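Local coordinates for molybdopterin biosynthesis protein MoaB (Sulfolobus tokodaii, PDB 3IWT), which probably takes part in molybdenum cofactor biosynthesis, as a member of the MogA/MoaB family with a probable molybdopterin-binding domain, at residues A[75-80]-A[143-148]. Residues are numbered along the deposited sequence; the frame is centred on the assembly and turned at random. Where two conformers were deposited one is given.
Sequences DALSID and GKKIVY
Lys145 NZ gives a weak hydrogen bond to the backbone Ile79 O, at 3.3 Å, and a hydrogen bond to the carbonyl of Val82, its stronger partner. Asp80 O is also near, with 3.1 Å between it and Lys145 NZ. The ammonium group thus sits among backbone carbonyls of the turn that follows helix 66-77. The lysine chain runs extended from the start of strand 145-150 and bends only at its last torsion (chi4 -61°), which turns NZ toward the turn. Its methylenes pass along the end of the helix. Lys145 CE lies 3.2 Å from Leu77 O, and Lys145 CD lies 4.2 Å from Leu77 CD2. Leu77 also packs on Ile85 and Ile142 of the sheet, and on Ile67 of a second subunit. Lys145 so ties the first residue of strand 145-150 to the loop leading from helix 66-77 into strand 84-88, its parallel neighbour in the mixed sheet. A methionine in place of Lys145 would probably leave the carbonyls of Ile79 and Val82 without their ammonium donor. The positive charge is probably favourable beside these loop oxygens and near the C-terminus of helix 66-77.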
loop_
_atom_site.group_PDB
_atom_site.type_symbol
_atom_site.label_atom_id
_atom_site.label_comp_id
_atom_site.label_asym_id
_atom_site.label_seq_id
_atom_site.Cartn_x
_atom_site.Cartn_y
_atom_site.Cartn_z
ATOM N N ASP A 75 -24.221 -0.660 -10.544
ATOM C CA ASP A 75 -25.508 -0.332 -11.110
ATOM C C ASP A 75 -25.786 1.177 -11.006
ATOM O O ASP A 75 -26.286 1.778 -11.955
ATOM C CB ASP A 75 -26.648 -1.121 -10.426
ATOM C CG ASP A 75 -26.781 -2.577 -10.941
ATOM O OD1 ASP A 75 -26.061 -2.975 -11.863
ATOM O OD2 ASP A 75 -27.612 -3.323 -10.370
ATOM N N ALA A 76 -25.451 1.782 -9.872
ATOM C CA ALA A 76 -25.692 3.218 -9.653
ATOM C C ALA A 76 -24.689 4.077 -10.441
ATOM O O ALA A 76 -25.055 5.080 -11.073
ATOM C CB ALA A 76 -25.654 3.546 -8.151
ATOM N N LEU A 77 -23.430 3.655 -10.433
ATOM C CA LEU A 77 -22.363 4.341 -11.157
ATOM C C LEU A 77 -22.600 4.355 -12.654
ATOM O O LEU A 77 -22.156 5.267 -13.324
ATOM C CB LEU A 77 -21.010 3.687 -10.857
ATOM C CG LEU A 77 -20.467 3.885 -9.449
ATOM C CD1 LEU A 77 -19.320 2.877 -9.194
ATOM C CD2 LEU A 77 -20.003 5.303 -9.295
ATOM N N SER A 78 -23.332 3.360 -13.153
ATOM C CA SER A 78 -23.587 3.203 -14.584
ATOM C C SER A 78 -24.722 4.046 -15.124
ATOM O O SER A 78 -24.988 4.027 -16.332
ATOM C CB SER A 78 -23.838 1.734 -14.914
ATOM O OG SER A 78 -22.685 1.013 -14.584
ATOM N N ILE A 79 -25.407 4.767 -14.244
ATOM C CA ILE A 79 -26.477 5.682 -14.635
ATOM C C ILE A 79 -25.864 7.070 -14.768
ATOM O O ILE A 79 -25.446 7.670 -13.770
ATOM C CB ILE A 79 -27.590 5.699 -13.588
ATOM C CG1 ILE A 79 -28.197 4.291 -13.451
ATOM C CG2 ILE A 79 -28.698 6.755 -13.947
ATOM C CD1 ILE A 79 -29.047 4.093 -12.184
ATOM N N ASP A 80 -25.812 7.583 -15.998
ATOM C CA ASP A 80 -25.114 8.842 -16.251
ATOM C C ASP A 80 -25.660 10.019 -15.446
ATOM O O ASP A 80 -24.890 10.890 -15.022
ATOM C CB ASP A 80 -25.175 9.189 -17.721
ATOM C CG ASP A 80 -24.335 8.270 -18.567
ATOM O OD1 ASP A 80 -23.545 7.453 -18.044
ATOM O OD2 ASP A 80 -24.476 8.400 -19.769
ATOM N N GLY A 143 -15.091 8.651 -11.281
ATOM C CA GLY A 143 -15.494 9.398 -12.465
ATOM C C GLY A 143 -15.808 10.815 -12.022
ATOM O O GLY A 143 -15.003 11.447 -11.356
ATOM N N LYS A 144 -16.969 11.311 -12.392
ATOM C CA LYS A 144 -17.400 12.649 -12.007
ATOM C C LYS A 144 -18.476 12.591 -10.924
ATOM O O LYS A 144 -19.219 13.544 -10.732
ATOM C CB LYS A 144 -17.950 13.388 -13.223
ATOM C CG LYS A 144 -16.959 13.462 -14.421
ATOM C CD LYS A 144 -15.610 14.141 -14.031
ATOM C CE LYS A 144 -14.703 14.334 -15.269
ATOM N NZ LYS A 144 -13.749 13.179 -15.391
ATOM N N LYS A 145 -18.531 11.470 -10.215
ATOM C CA LYS A 145 -19.526 11.222 -9.178
ATOM C C LYS A 145 -18.898 11.170 -7.771
ATOM O O LYS A 145 -17.764 10.762 -7.608
ATOM C CB LYS A 145 -20.227 9.906 -9.469
ATOM C CG LYS A 145 -20.850 9.846 -10.914
ATOM C CD LYS A 145 -21.818 8.694 -11.028
ATOM C CE LYS A 145 -22.151 8.367 -12.475
ATOM N NZ LYS A 145 -22.805 9.487 -13.227
ATOM N N ILE A 146 -19.666 11.597 -6.776
ATOM C CA ILE A 146 -19.238 11.583 -5.391
ATOM C C ILE A 146 -19.928 10.391 -4.716
ATOM O O ILE A 146 -21.064 10.034 -5.047
ATOM C CB ILE A 146 -19.640 12.888 -4.665
ATOM C CG1 ILE A 146 -19.185 14.127 -5.463
ATOM C CG2 ILE A 146 -19.092 12.909 -3.214
ATOM C CD1 ILE A 146 -17.716 14.098 -5.961
ATOM N N VAL A 147 -19.232 9.768 -3.775
ATOM C CA VAL A 147 -19.776 8.630 -3.066
ATOM C C VAL A 147 -19.574 8.849 -1.572
ATOM O O VAL A 147 -18.463 9.169 -1.157
ATOM C CB VAL A 147 -19.081 7.311 -3.483
ATOM C CG1 VAL A 147 -19.628 6.136 -2.652
ATOM C CG2 VAL A 147 -19.193 7.058 -5.035
ATOM N N TYR A 148 -20.645 8.686 -0.787
ATOM C CA TYR A 148 -20.578 8.781 0.670
ATOM C C TYR A 148 -21.009 7.440 1.244
ATOM O O TYR A 148 -22.098 6.950 0.939
ATOM C CB TYR A 148 -21.470 9.885 1.222
ATOM C CG TYR A 148 -21.076 11.309 0.865
ATOM C CD1 TYR A 148 -20.154 12.003 1.629
ATOM C CD2 TYR A 148 -21.673 11.981 -0.218
ATOM C CE1 TYR A 148 -19.811 13.325 1.312
ATOM C CE2 TYR A 148 -21.319 13.279 -0.548
ATOM C CZ TYR A 148 -20.411 13.965 0.233
ATOM O OH TYR A 148 -20.083 15.273 -0.093
#